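Local coordinates for protein putative oxidoreductase molybdopterin-binding subunit (Sulfolobus tokodaii, PDB 4ZOH) that probably serves as the molybdenum-cofactor-binding subunit of an oxidoreductase related to xanthine dehydrogenase and aldehyde oxidase, carrying a pterin cytosine dinucleotide, at residues F33-R38 and D93-V98; R45-K50 and E99-E104; E166-L171 and T246-S251; T56-N61 and I68-T73. All coordinates share one frame; numbering follows the deposited sequence.

Contacts 1, 2 and 4 lie in the a/b hammerhead domain and touch one another: V98 CG1 meets V48 CG1 at 3.7 Å between contacts 1 and 2, while the salt bridge from K50 NZ to D59 OD1 (2.9 Å) ties contact 2 to contact 4. Contact 3 lies in the molybdopterin cofactor-binding domain, its centre about 15 Å from that of contact 1, and is joined to it by the salt bridge R38 NE to E247 OE1 (2.8 Å). Contact 3 lies near the cofactors without touching them: the E248 side chain is about 11 Å from the bound pterin cytosine dinucleotide and that of T167 about 12 Å from an iron-sulfur cluster.

Contact 1. Residues F33-R38 and D93-V98; sequences FVAFVR and DLIESV
V37, on its strand, meets I95 and V98 through a single methyl group. Its CG2 lies 3.6 Å from CD1 of I95, and V98 offers its own CG2 to the same methyl. In both pairs the side chains run past one another in opposite directions. The I95 branch does more than meet V37: its CD1 also comes to 4.0 Å from CB of A35, and rests against the backbone at 3.6 Å from O of F36. With chi1 at -74° the ethyl arm of I95 lies opposite its own carbonyl carbon, an orientation from which CD1 reaches A35, V37 and the F36 carbonyl. The side chains that meet are all apolar. This is a helix-on-sheet contact of the a/b hammerhead domain, in which helix 88-95 packs against one face of the mixed sheet and strand 32-38 supplies A35 and V37 to that face. F36 points to the other face, where its ring meets W241 edge-to-face and packs on helix 223-235. V98 is brought to V37 by a type I turn from I95, closed by the bond from V98 N to I95 O (3.1 Å). Farther out, strand 79-85 pairs with strand 32-38 and touches V37 and V98 through A81 and V83. D93 and E96 reach outward to basic side chains of other protein chains in the assembly.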
loop_
_atom_site.group_PDB
_atom_site.type_symbol
_atom_site.label_atom_id
_atom_site.label_comp_id
_atom_site.label_asym_id
_atom_site.label_seq_id
_atom_site.Cartn_x
_atom_site.Cartn_y
_atom_site.Cartn_z
ATOM N N PHE A 33 -11.544 -7.090 -7.557
ATOM C CA PHE A 33 -10.939 -8.342 -8.005
ATOM C C PHE A 33 -11.400 -8.691 -9.402
ATOM O O PHE A 33 -12.585 -8.551 -9.714
ATOM C CB PHE A 33 -11.200 -9.490 -7.027
ATOM C CG PHE A 33 -10.300 -10.648 -7.267
ATOM C CD1 PHE A 33 -10.687 -11.694 -8.150
ATOM C CD2 PHE A 33 -8.974 -10.656 -6.700
ATOM C CE1 PHE A 33 -9.809 -12.749 -8.409
ATOM C CE2 PHE A 33 -8.094 -11.708 -6.978
ATOM C CZ PHE A 33 -8.522 -12.766 -7.819
ATOM N N VAL A 34 -10.448 -9.133 -10.224
ATOM C CA VAL A 34 -10.638 -9.418 -11.666
ATOM C C VAL A 34 -10.381 -10.906 -11.928
ATOM O O VAL A 34 -9.344 -11.438 -11.525
ATOM C CB VAL A 34 -9.691 -8.508 -12.498
ATOM C CG1 VAL A 34 -9.754 -8.740 -14.014
ATOM C CG2 VAL A 34 -9.982 -7.021 -12.209
ATOM N N ALA A 35 -11.305 -11.575 -12.611
ATOM C CA ALA A 35 -11.061 -12.946 -13.065
ATOM C C ALA A 35 -11.364 -13.014 -14.560
ATOM O O ALA A 35 -12.203 -12.234 -15.060
ATOM C CB ALA A 35 -11.910 -13.931 -12.247
ATOM N N PHE A 36 -10.696 -13.931 -15.269
ATOM C CA PHE A 36 -10.941 -14.145 -16.671
ATOM C C PHE A 36 -11.762 -15.400 -16.944
ATOM O O PHE A 36 -11.514 -16.442 -16.344
ATOM C CB PHE A 36 -9.638 -14.140 -17.468
ATOM C CG PHE A 36 -8.925 -12.840 -17.408
ATOM C CD1 PHE A 36 -8.908 -11.973 -18.540
ATOM C CD2 PHE A 36 -8.259 -12.440 -16.215
ATOM C CE1 PHE A 36 -8.261 -10.751 -18.508
ATOM C CE2 PHE A 36 -7.599 -11.197 -16.194
ATOM C CZ PHE A 36 -7.607 -10.350 -17.320
ATOM N N VAL A 37 -12.772 -15.272 -17.822
ATOM C CA VAL A 37 -13.482 -16.417 -18.424
ATOM C C VAL A 37 -12.562 -16.916 -19.520
ATOM O O VAL A 37 -11.980 -16.108 -20.269
ATOM C CB VAL A 37 -14.874 -16.017 -19.033
ATOM C CG1 VAL A 37 -15.638 -17.246 -19.584
ATOM C CG2 VAL A 37 -15.738 -15.291 -17.990
ATOM N N ARG A 38 -12.378 -18.231 -19.579
ATOM C CA ARG A 38 -11.432 -18.849 -20.580
ATOM C C ARG A 38 -12.129 -19.837 -21.533
ATOM O O ARG A 38 -13.179 -20.422 -21.156
ATOM C CB ARG A 38 -10.313 -19.591 -19.830
ATOM C CG ARG A 38 -9.364 -18.596 -19.145
ATOM C CD ARG A 38 -8.481 -19.329 -18.115
ATOM N NE ARG A 38 -7.793 -18.380 -17.262
ATOM C CZ ARG A 38 -6.766 -17.635 -17.585
ATOM N NH1 ARG A 38 -6.189 -17.706 -18.764
ATOM N NH2 ARG A 38 -6.250 -16.817 -16.652
ATOM N N ASP A 93 -18.085 -16.429 -8.496
ATOM C CA ASP A 93 -19.543 -16.548 -8.662
ATOM C C ASP A 93 -19.937 -15.914 -9.985
ATOM O O ASP A 93 -20.590 -16.558 -10.787
ATOM C CB ASP A 93 -20.319 -15.856 -7.532
ATOM C CG ASP A 93 -20.075 -16.457 -6.244
ATOM O OD1 ASP A 93 -19.686 -17.641 -6.229
ATOM O OD2 ASP A 93 -20.280 -15.752 -5.211
ATOM N N LEU A 94 -19.500 -14.666 -10.222
ATOM C CA LEU A 94 -19.852 -13.956 -11.438
ATOM C C LEU A 94 -19.394 -14.639 -12.710
ATOM O O LEU A 94 -20.057 -14.515 -13.739
ATOM C CB LEU A 94 -19.342 -12.523 -11.369
ATOM C CG LEU A 94 -19.760 -11.523 -12.449
ATOM C CD1 LEU A 94 -21.273 -11.370 -12.561
ATOM C CD2 LEU A 94 -19.136 -10.208 -12.059
ATOM N N ILE A 95 -18.254 -15.357 -12.661
ATOM C CA ILE A 95 -17.772 -16.128 -13.819
ATOM C C ILE A 95 -18.921 -17.055 -14.345
ATOM O O ILE A 95 -19.153 -17.148 -15.537
ATOM C CB ILE A 95 -16.513 -16.995 -13.486
ATOM C CG1 ILE A 95 -15.235 -16.156 -13.339
ATOM C CG2 ILE A 95 -16.291 -18.076 -14.570
ATOM C CD1 ILE A 95 -14.613 -15.704 -14.639
ATOM N N GLU A 96 -19.628 -17.707 -13.442
ATOM C CA GLU A 96 -20.685 -18.666 -13.776
ATOM C C GLU A 96 -21.902 -18.047 -14.469
ATOM O O GLU A 96 -22.713 -18.776 -15.031
ATOM C CB GLU A 96 -21.192 -19.308 -12.508
ATOM C CG GLU A 96 -20.150 -20.153 -11.805
ATOM C CD GLU A 96 -20.635 -20.676 -10.472
ATOM O OE1 GLU A 96 -21.552 -20.079 -9.880
ATOM O OE2 GLU A 96 -20.087 -21.683 -10.015
ATOM N N SER A 97 -22.030 -16.718 -14.424
ATOM C CA SER A 97 -23.112 -16.014 -15.113
ATOM C C SER A 97 -22.748 -15.594 -16.488
ATOM O O SER A 97 -23.637 -15.143 -17.205
ATOM C CB SER A 97 -23.524 -14.743 -14.365
ATOM O OG SER A 97 -24.011 -15.131 -13.113
ATOM N N VAL A 98 -21.472 -15.669 -16.878
ATOM C CA VAL A 98 -21.123 -15.128 -18.180
ATOM C C VAL A 98 -21.766 -16.028 -19.243
ATOM O O VAL A 98 -21.929 -17.211 -19.008
ATOM C CB VAL A 98 -19.626 -14.976 -18.372
ATOM C CG1 VAL A 98 -19.301 -14.317 -19.717
ATOM C CG2 VAL A 98 -19.016 -14.158 -17.220
#

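Contact 2. Residues R45-K50 and E99-E104; sequences RIKVKK and EVEYEE
R45 pairs with E103, and the ladder they begin continues through I46-Y102, K47-E101 and V48-V100: an antiparallel pairing of strands 44-48 and 100-104 in the small sheet of the hammerhead domain. The short segments run at 166° to each other. Backbone bonds join R45, K47 and K49 to E103, E101 and E99, that from K49 N to E99 O being 3.1 Å long. On the exposed side, the basic R45, K47 and K49 of one segment face the acidic E103, E101 and E99 of the other. K47 and E101 lie side by side, the aliphatic CD of K47 3.7 Å from OE1 of E101, while a water, 2.7 Å from R45 NH1, donates to E103 OE1. The other face is apolar. V100 CG1 lies over the centre of the Y102 ring, 3.7 Å above its plane, and I46 CG2 approaches Y102 CD1 at 3.7 Å; the Y102 hydroxyl is hydrogen-bonded to K40 N. I46, V48, V100 and Y102 all pack on strand 79-85 of the larger sheet, and strand 72-73 flanks strand 44-48 on its far side.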
loop_
_atom_site.group_PDB
_atom_site.type_symbol
_atom_site.label_atom_id
_atom_site.label_comp_id
_atom_site.label_asym_id
_atom_site.label_seq_id
_atom_site.Cartn_x
_atom_site.Cartn_y
_atom_site.Cartn_z
ATOM N N ARG A 45 -15.517 -20.013 -32.833
ATOM C CA ARG A 45 -16.022 -18.637 -32.887
ATOM C C ARG A 45 -16.781 -18.376 -31.636
ATOM O O ARG A 45 -17.399 -19.287 -31.081
ATOM C CB ARG A 45 -16.826 -18.323 -34.166
ATOM C CG ARG A 45 -15.812 -18.004 -35.236
ATOM C CD ARG A 45 -16.434 -17.387 -36.462
ATOM N NE ARG A 45 -15.450 -17.372 -37.537
ATOM C CZ ARG A 45 -15.254 -18.365 -38.411
ATOM N NH1 ARG A 45 -15.975 -19.514 -38.375
ATOM N NH2 ARG A 45 -14.303 -18.190 -39.334
ATOM N N ILE A 46 -16.666 -17.140 -31.155
ATOM C CA ILE A 46 -17.292 -16.768 -29.881
ATOM C C ILE A 46 -18.143 -15.488 -29.924
ATOM O O ILE A 46 -17.774 -14.522 -30.595
ATOM C CB ILE A 46 -16.216 -16.615 -28.742
ATOM C CG1 ILE A 46 -15.004 -15.816 -29.233
ATOM C CG2 ILE A 46 -15.833 -17.998 -28.150
ATOM C CD1 ILE A 46 -14.346 -14.968 -28.135
ATOM N N LYS A 47 -19.215 -15.494 -29.145
ATOM C CA LYS A 47 -19.999 -14.277 -28.812
ATOM C C LYS A 47 -20.198 -14.304 -27.344
ATOM O O LYS A 47 -20.611 -15.330 -26.774
ATOM C CB LYS A 47 -21.403 -14.236 -29.457
ATOM C CG LYS A 47 -21.449 -13.534 -30.797
ATOM C CD LYS A 47 -22.880 -13.154 -31.198
ATOM C CE LYS A 47 -23.157 -11.663 -30.934
ATOM N NZ LYS A 47 -24.611 -11.303 -30.921
ATOM N N VAL A 48 -19.865 -13.185 -26.738
ATOM C CA VAL A 48 -19.980 -13.052 -25.318
ATOM C C VAL A 48 -20.881 -11.879 -25.065
ATOM O O VAL A 48 -20.635 -10.806 -25.590
ATOM C CB VAL A 48 -18.624 -12.745 -24.625
ATOM C CG1 VAL A 48 -18.796 -12.981 -23.159
ATOM C CG2 VAL A 48 -17.489 -13.585 -25.163
ATOM N N LYS A 49 -21.915 -12.089 -24.261
ATOM C CA LYS A 49 -22.803 -11.009 -23.892
ATOM C C LYS A 49 -22.119 -10.089 -22.848
ATOM O O LYS A 49 -21.861 -10.525 -21.682
ATOM C CB LYS A 49 -24.088 -11.568 -23.306
ATOM C CG LYS A 49 -25.130 -10.482 -23.244
ATOM C CD LYS A 49 -26.459 -11.029 -22.791
ATOM C CE LYS A 49 -27.499 -9.929 -22.850
ATOM N NZ LYS A 49 -28.339 -10.051 -21.645
ATOM N N LYS A 50 -21.806 -8.856 -23.285
ATOM C CA LYS A 50 -21.308 -7.776 -22.403
ATOM C C LYS A 50 -22.469 -7.412 -21.486
ATOM O O LYS A 50 -23.615 -7.310 -21.946
ATOM C CB LYS A 50 -20.756 -6.600 -23.221
ATOM C CG LYS A 50 -20.254 -5.376 -22.460
ATOM C CD LYS A 50 -19.436 -4.521 -23.429
ATOM C CE LYS A 50 -19.179 -3.097 -22.942
ATOM N NZ LYS A 50 -18.186 -3.037 -21.839
ATOM N N GLU A 99 -22.170 -15.423 -20.358
ATOM C CA GLU A 99 -22.953 -16.046 -21.410
ATOM C C GLU A 99 -22.142 -16.058 -22.683
ATOM O O GLU A 99 -21.903 -15.025 -23.318
ATOM C CB GLU A 99 -24.274 -15.273 -21.645
ATOM C CG GLU A 99 -25.466 -15.750 -20.802
ATOM C CD GLU A 99 -26.664 -14.779 -20.889
ATOM O OE1 GLU A 99 -27.056 -14.381 -22.031
ATOM O OE2 GLU A 99 -27.190 -14.379 -19.819
ATOM N N VAL A 100 -21.676 -17.246 -23.051
ATOM C CA VAL A 100 -20.744 -17.358 -24.188
ATOM C C VAL A 100 -21.409 -18.207 -25.230
ATOM O O VAL A 100 -21.969 -19.257 -24.922
ATOM C CB VAL A 100 -19.375 -18.010 -23.810
ATOM C CG1 VAL A 100 -18.484 -18.028 -25.037
ATOM C CG2 VAL A 100 -18.719 -17.247 -22.630
ATOM N N GLU A 101 -21.335 -17.750 -26.452
ATOM C CA GLU A 101 -21.860 -18.566 -27.504
ATOM C C GLU A 101 -20.666 -19.030 -28.357
ATOM O O GLU A 101 -19.902 -18.210 -28.944
ATOM C CB GLU A 101 -22.987 -17.830 -28.273
ATOM C CG GLU A 101 -23.120 -18.225 -29.761
ATOM C CD GLU A 101 -23.851 -17.193 -30.659
ATOM O OE1 GLU A 101 -23.302 -16.833 -31.746
ATOM O OE2 GLU A 101 -24.961 -16.734 -30.275
ATOM N N TYR A 102 -20.515 -20.355 -28.413
ATOM C CA TYR A 102 -19.442 -21.008 -29.173
ATOM C C TYR A 102 -19.896 -21.639 -30.508
ATOM O O TYR A 102 -20.887 -22.317 -30.555
ATOM C CB TYR A 102 -18.848 -22.138 -28.328
ATOM C CG TYR A 102 -18.095 -21.787 -27.024
ATOM C CD1 TYR A 102 -16.750 -21.399 -27.054
ATOM C CD2 TYR A 102 -18.692 -21.986 -25.773
ATOM C CE1 TYR A 102 -16.034 -21.190 -25.846
ATOM C CE2 TYR A 102 -18.007 -21.760 -24.584
ATOM C CZ TYR A 102 -16.660 -21.365 -24.643
ATOM O OH TYR A 102 -15.953 -21.182 -23.484
ATOM N N GLU A 103 -19.131 -21.422 -31.554
ATOM C CA GLU A 103 -19.205 -22.232 -32.775
ATOM C C GLU A 103 -17.913 -23.032 -32.944
ATOM O O GLU A 103 -16.897 -22.467 -33.340
ATOM C CB GLU A 103 -19.435 -21.328 -33.994
ATOM C CG GLU A 103 -20.814 -20.691 -33.943
ATOM C CD GLU A 103 -20.971 -19.496 -34.879
ATOM O OE1 GLU A 103 -20.150 -19.268 -35.840
ATOM O OE2 GLU A 103 -21.989 -18.819 -34.640
ATOM N N GLU A 104 -17.963 -24.319 -32.607
ATOM C CA GLU A 104 -16.783 -25.165 -32.600
ATOM C C GLU A 104 -16.262 -25.270 -33.993
ATOM O O GLU A 104 -17.029 -25.564 -34.883
ATOM C CB GLU A 104 -17.114 -26.534 -32.097
ATOM C CG GLU A 104 -17.082 -26.672 -30.605
ATOM C CD GLU A 104 -17.735 -27.971 -30.248
ATOM O OE1 GLU A 104 -17.022 -28.957 -29.906
ATOM O OE2 GLU A 104 -18.975 -28.014 -30.376
HETATM O O HOH W 1 -18.380 -20.314 -37.327
HETATM O O HOH W 2 -22.492 -12.583 -20.257
#

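Contact 3. Residues E166-L171 and T246-S251; sequences ETRGAL and TEEFIS
E248 OE2 is gripped twice by R168, from NE at 2.6 Å and from NH1 at 2.8 Å. Both nitrogens reach it from the same face of the carboxylate, roughly 40° out of its plane, whereas the oxygen itself lies near the guanidinium plane at the edge of that group. The two flat groups are thus turned 56° against each other instead of lying flush. The second oxygen, OE1, takes the backbone N of R168 at 3.0 Å, so one residue holds both carboxylate oxygens. A bend in the glutamate chain at chi2 (76°) turns the carboxylate toward R168, and its inner carbons are covered by T167, whose CG2 lies 3.7 Å from E248 CB. This buried ion pair of the molybdopterin cofactor-binding domain fastens the loop leading into strand 170-174 to the short helix 245-251, which follows strand 239-241, the neighbour of strand 170-174 in the mixed sheet. At the last turn of the helix S251 OG accepts a weak bond from R168 NH1 (2.9 Å). Within the loop, T167 OG1 bonds to R168 O at 2.8 Å. R168 NH2 has a second acidic partner in E224, and the arginine also packs on W241.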
loop_
_atom_site.group_PDB
_atom_site.type_symbol
_atom_site.label_atom_id
_atom_site.label_comp_id
_atom_site.label_asym_id
_atom_site.label_seq_id
_atom_site.Cartn_x
_atom_site.Cartn_y
_atom_site.Cartn_z
ATOM N N GLU A 166 4.523 -19.458 -6.792
ATOM C CA GLU A 166 3.612 -18.310 -6.960
ATOM C C GLU A 166 3.244 -18.174 -8.457
ATOM O O GLU A 166 4.135 -18.015 -9.348
ATOM C CB GLU A 166 4.224 -16.949 -6.487
ATOM C CG GLU A 166 3.200 -15.792 -6.496
ATOM C CD GLU A 166 3.797 -14.424 -6.790
ATOM O OE1 GLU A 166 3.112 -13.395 -6.553
ATOM O OE2 GLU A 166 4.962 -14.309 -7.267
ATOM N N THR A 167 1.945 -18.181 -8.720
ATOM C CA THR A 167 1.401 -17.841 -10.074
ATOM C C THR A 167 1.671 -16.417 -10.472
ATOM O O THR A 167 2.227 -15.652 -9.701
ATOM C CB THR A 167 -0.097 -18.036 -10.174
ATOM O OG1 THR A 167 -0.747 -17.112 -9.305
ATOM C CG2 THR A 167 -0.520 -19.483 -9.752
ATOM N N ARG A 168 1.382 -16.112 -11.743
ATOM C CA ARG A 168 1.291 -14.724 -12.215
ATOM C C ARG A 168 0.360 -13.995 -11.279
ATOM O O ARG A 168 -0.393 -14.619 -10.504
ATOM C CB ARG A 168 0.687 -14.706 -13.666
ATOM C CG ARG A 168 1.633 -15.360 -14.684
ATOM C CD ARG A 168 0.890 -15.745 -15.981
ATOM N NE ARG A 168 -0.286 -16.544 -15.680
ATOM C CZ ARG A 168 -1.349 -16.692 -16.472
ATOM N NH1 ARG A 168 -2.357 -17.428 -16.021
ATOM N NH2 ARG A 168 -1.362 -16.148 -17.710
ATOM N N GLY A 169 0.341 -12.672 -11.394
ATOM C CA GLY A 169 -0.656 -11.887 -10.621
ATOM C C GLY A 169 -0.284 -10.452 -10.816
ATOM O O GLY A 169 0.906 -10.123 -11.111
ATOM N N ALA A 170 -1.253 -9.572 -10.618
ATOM C CA ALA A 170 -0.995 -8.170 -10.914
ATOM C C ALA A 170 -2.037 -7.290 -10.258
ATOM O O ALA A 170 -3.138 -7.771 -9.861
ATOM C CB ALA A 170 -0.980 -7.916 -12.419
ATOM N N LEU A 171 -1.617 -6.035 -10.080
ATOM C CA LEU A 171 -2.422 -5.032 -9.418
ATOM C C LEU A 171 -2.230 -3.716 -10.161
ATOM O O LEU A 171 -1.103 -3.239 -10.254
ATOM C CB LEU A 171 -2.009 -4.845 -7.930
ATOM C CG LEU A 171 -2.706 -3.738 -7.137
ATOM C CD1 LEU A 171 -4.248 -3.908 -7.032
ATOM C CD2 LEU A 171 -2.054 -3.609 -5.728
ATOM N N THR A 246 -5.237 -23.978 -11.239
ATOM C CA THR A 246 -5.849 -24.605 -12.472
ATOM C C THR A 246 -5.701 -23.686 -13.690
ATOM O O THR A 246 -5.147 -24.083 -14.739
ATOM C CB THR A 246 -7.283 -25.086 -12.251
ATOM O OG1 THR A 246 -7.277 -26.003 -11.153
ATOM C CG2 THR A 246 -7.883 -25.785 -13.496
ATOM N N GLU A 247 -6.086 -22.427 -13.527
ATOM C CA GLU A 247 -5.869 -21.453 -14.586
ATOM C C GLU A 247 -4.424 -21.380 -15.025
ATOM O O GLU A 247 -4.118 -21.329 -16.248
ATOM C CB GLU A 247 -6.320 -20.045 -14.104
ATOM C CG GLU A 247 -7.854 -19.924 -14.046
ATOM C CD GLU A 247 -8.233 -18.493 -13.724
ATOM O OE1 GLU A 247 -8.266 -17.627 -14.634
ATOM O OE2 GLU A 247 -8.454 -18.258 -12.543
ATOM N N GLU A 248 -3.512 -21.317 -14.032
ATOM C CA GLU A 248 -2.119 -21.126 -14.354
ATOM C C GLU A 248 -1.697 -22.332 -15.234
ATOM O O GLU A 248 -1.143 -22.149 -16.276
ATOM C CB GLU A 248 -1.253 -21.059 -13.045
ATOM C CG GLU A 248 0.142 -20.544 -13.330
ATOM C CD GLU A 248 0.239 -19.041 -13.567
ATOM O OE1 GLU A 248 1.397 -18.558 -13.503
ATOM O OE2 GLU A 248 -0.821 -18.312 -13.815
ATOM N N PHE A 249 -2.027 -23.556 -14.817
ATOM C CA PHE A 249 -1.583 -24.746 -15.558
ATOM C C PHE A 249 -2.048 -24.728 -16.995
ATOM O O PHE A 249 -1.287 -25.043 -17.863
ATOM C CB PHE A 249 -2.086 -26.049 -14.885
ATOM C CG PHE A 249 -1.142 -26.562 -13.843
ATOM C CD1 PHE A 249 0.141 -26.980 -14.222
ATOM C CD2 PHE A 249 -1.522 -26.620 -12.491
ATOM C CE1 PHE A 249 1.056 -27.443 -13.291
ATOM C CE2 PHE A 249 -0.626 -27.109 -11.555
ATOM C CZ PHE A 249 0.661 -27.522 -11.939
ATOM N N ILE A 250 -3.293 -24.282 -17.202
ATOM C CA ILE A 250 -3.940 -24.291 -18.492
ATOM C C ILE A 250 -3.474 -23.154 -19.423
ATOM O O ILE A 250 -3.514 -23.266 -20.664
ATOM C CB ILE A 250 -5.423 -24.345 -18.135
ATOM C CG1 ILE A 250 -5.850 -25.793 -18.049
ATOM C CG2 ILE A 250 -6.308 -23.397 -18.879
ATOM C CD1 ILE A 250 -7.117 -25.935 -17.260
ATOM N N SER A 251 -2.983 -22.074 -18.838
ATOM C CA SER A 251 -2.684 -20.884 -19.639
ATOM C C SER A 251 -1.256 -20.405 -19.649
ATOM O O SER A 251 -0.914 -19.456 -20.364
ATOM C CB SER A 251 -3.620 -19.735 -19.186
ATOM O OG SER A 251 -3.503 -19.469 -17.797
#

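Contact 4. Residues T56-N61 and I68-T73; sequences TGEDIN and IATKET
N61 turns its amide so that both ends meet the backbone of I68: OD1 accepts from I68 N at 2.9 Å, and ND2 donates to I68 O at 2.8 Å, in the carbonyl plane and on a lone pair. A chi1 of 44°, with CG between backbone N and carbonyl carbon, turns the amide to the I68 backbone, and the paired bonds fix its rotation. T70 packs through CG2, which presses on the G57 peptide, 3.2 Å from G57 C, and its side chain crosses that of E58 at about a right angle; the T70 hydroxyl bonds to K64 O. E58 also forms a long salt bridge with K71, OE2 to NZ being 3.8 Å. I68 CG2 rests on G57 CA at 3.6 Å, and a water joins G57 N with A69 O. I60 and I68 both lean on A227 of helix 223-235. Thus the connection between strands 54-56 and 72-73 is drawn into a compact loop that opens with an ST turn, where T56 OG1 accepts from E58 N.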
loop_
_atom_site.group_PDB
_atom_site.type_symbol
_atom_site.label_atom_id
_atom_site.label_comp_id
_atom_site.label_asym_id
_atom_site.label_seq_id
_atom_site.Cartn_x
_atom_site.Cartn_y
_atom_site.Cartn_z
ATOM N N THR A 56 -15.416 -7.745 -22.403
ATOM C CA THR A 56 -15.090 -8.758 -23.404
ATOM C C THR A 56 -13.854 -8.290 -24.107
ATOM O O THR A 56 -13.363 -7.191 -23.832
ATOM C CB THR A 56 -16.232 -8.927 -24.464
ATOM O OG1 THR A 56 -16.249 -7.754 -25.247
ATOM C CG2 THR A 56 -17.577 -9.115 -23.797
ATOM N N GLY A 57 -13.399 -9.072 -25.076
ATOM C CA GLY A 57 -12.227 -8.687 -25.807
ATOM C C GLY A 57 -12.391 -7.380 -26.520
ATOM O O GLY A 57 -11.389 -6.726 -26.826
ATOM N N GLU A 58 -13.631 -7.017 -26.854
ATOM C CA GLU A 58 -13.888 -5.735 -27.589
ATOM C C GLU A 58 -13.524 -4.539 -26.754
ATOM O O GLU A 58 -13.144 -3.527 -27.286
ATOM C CB GLU A 58 -15.382 -5.597 -28.035
ATOM C CG GLU A 58 -15.848 -6.721 -28.989
ATOM C CD GLU A 58 -15.189 -6.723 -30.391
ATOM O OE1 GLU A 58 -14.377 -5.818 -30.767
ATOM O OE2 GLU A 58 -15.501 -7.676 -31.164
ATOM N N ASP A 59 -13.629 -4.687 -25.438
ATOM C CA ASP A 59 -13.193 -3.654 -24.509
ATOM C C ASP A 59 -11.691 -3.506 -24.426
ATOM O O ASP A 59 -11.210 -2.496 -23.937
ATOM C CB ASP A 59 -13.749 -3.928 -23.119
ATOM C CG ASP A 59 -15.253 -3.896 -23.086
ATOM O OD1 ASP A 59 -15.835 -2.939 -23.603
ATOM O OD2 ASP A 59 -15.881 -4.790 -22.509
ATOM N N ILE A 60 -10.953 -4.511 -24.895
ATOM C CA ILE A 60 -9.516 -4.537 -24.771
ATOM C C ILE A 60 -8.746 -4.321 -26.080
ATOM O O ILE A 60 -7.776 -3.543 -26.153
ATOM C CB ILE A 60 -9.061 -5.860 -24.084
ATOM C CG1 ILE A 60 -9.882 -6.134 -22.782
ATOM C CG2 ILE A 60 -7.562 -5.808 -23.768
ATOM C CD1 ILE A 60 -9.722 -5.078 -21.691
ATOM N N ASN A 61 -9.104 -5.068 -27.113
ATOM C CA ASN A 61 -8.348 -5.005 -28.342
ATOM C C ASN A 61 -9.381 -5.171 -29.538
ATOM O O ASN A 61 -9.304 -6.155 -30.296
ATOM C CB ASN A 61 -7.178 -6.039 -28.314
ATOM C CG ASN A 61 -7.612 -7.397 -27.781
ATOM O OD1 ASN A 61 -7.226 -7.803 -26.654
ATOM N ND2 ASN A 61 -8.431 -8.116 -28.565
ATOM N N ILE A 68 -6.703 -10.534 -25.992
ATOM C CA ILE A 68 -7.960 -11.221 -25.597
ATOM C C ILE A 68 -8.742 -11.621 -26.885
ATOM O O ILE A 68 -8.781 -10.829 -27.823
ATOM C CB ILE A 68 -8.827 -10.368 -24.679
ATOM C CG1 ILE A 68 -8.022 -9.839 -23.454
ATOM C CG2 ILE A 68 -10.092 -11.162 -24.209
ATOM C CD1 ILE A 68 -7.519 -10.939 -22.422
ATOM N N ALA A 69 -9.328 -12.830 -26.949
ATOM C CA ALA A 69 -10.048 -13.220 -28.144
ATOM C C ALA A 69 -11.344 -12.449 -28.122
ATOM O O ALA A 69 -11.978 -12.314 -27.031
ATOM C CB ALA A 69 -10.324 -14.685 -28.176
ATOM N N THR A 70 -11.713 -11.938 -29.314
ATOM C CA THR A 70 -13.013 -11.196 -29.562
ATOM C C THR A 70 -14.017 -11.971 -30.409
ATOM O O THR A 70 -15.115 -12.213 -29.948
ATOM C CB THR A 70 -12.775 -9.848 -30.231
ATOM O OG1 THR A 70 -11.976 -10.066 -31.385
ATOM C CG2 THR A 70 -12.021 -8.914 -29.326
ATOM N N LYS A 71 -13.622 -12.406 -31.616
ATOM C CA LYS A 71 -14.451 -13.313 -32.499
ATOM C C LYS A 71 -14.046 -14.773 -32.514
ATOM O O LYS A 71 -14.893 -15.669 -32.778
ATOM C CB LYS A 71 -14.373 -12.911 -33.965
ATOM C CG LYS A 71 -13.857 -11.538 -34.270
ATOM C CD LYS A 71 -15.002 -10.571 -34.403
ATOM C CE LYS A 71 -14.541 -9.399 -35.259
ATOM N NZ LYS A 71 -15.404 -8.249 -34.891
ATOM N N GLU A 72 -12.749 -15.030 -32.279
ATOM C CA GLU A 72 -12.232 -16.370 -32.483
ATOM C C GLU A 72 -11.170 -16.745 -31.426
ATOM O O GLU A 72 -10.097 -16.101 -31.348
ATOM C CB GLU A 72 -11.663 -16.486 -33.901
ATOM C CG GLU A 72 -11.401 -17.935 -34.394
ATOM C CD GLU A 72 -10.753 -17.936 -35.791
ATOM O OE1 GLU A 72 -10.998 -16.975 -36.566
ATOM O OE2 GLU A 72 -9.960 -18.865 -36.113
ATOM N N THR A 73 -11.494 -17.781 -30.654
ATOM C CA THR A 73 -10.580 -18.339 -29.681
ATOM C C THR A 73 -9.801 -19.534 -30.250
ATOM O O THR A 73 -10.422 -20.422 -30.854
ATOM C CB THR A 73 -11.287 -18.730 -28.377
ATOM O OG1 THR A 73 -10.294 -19.239 -27.464
ATOM C CG2 THR A 73 -12.360 -19.759 -28.591
HETATM O O HOH W 3 -14.312 -11.536 -25.906
HETATM O O HOH W 4 -13.188 -7.513 -32.498
#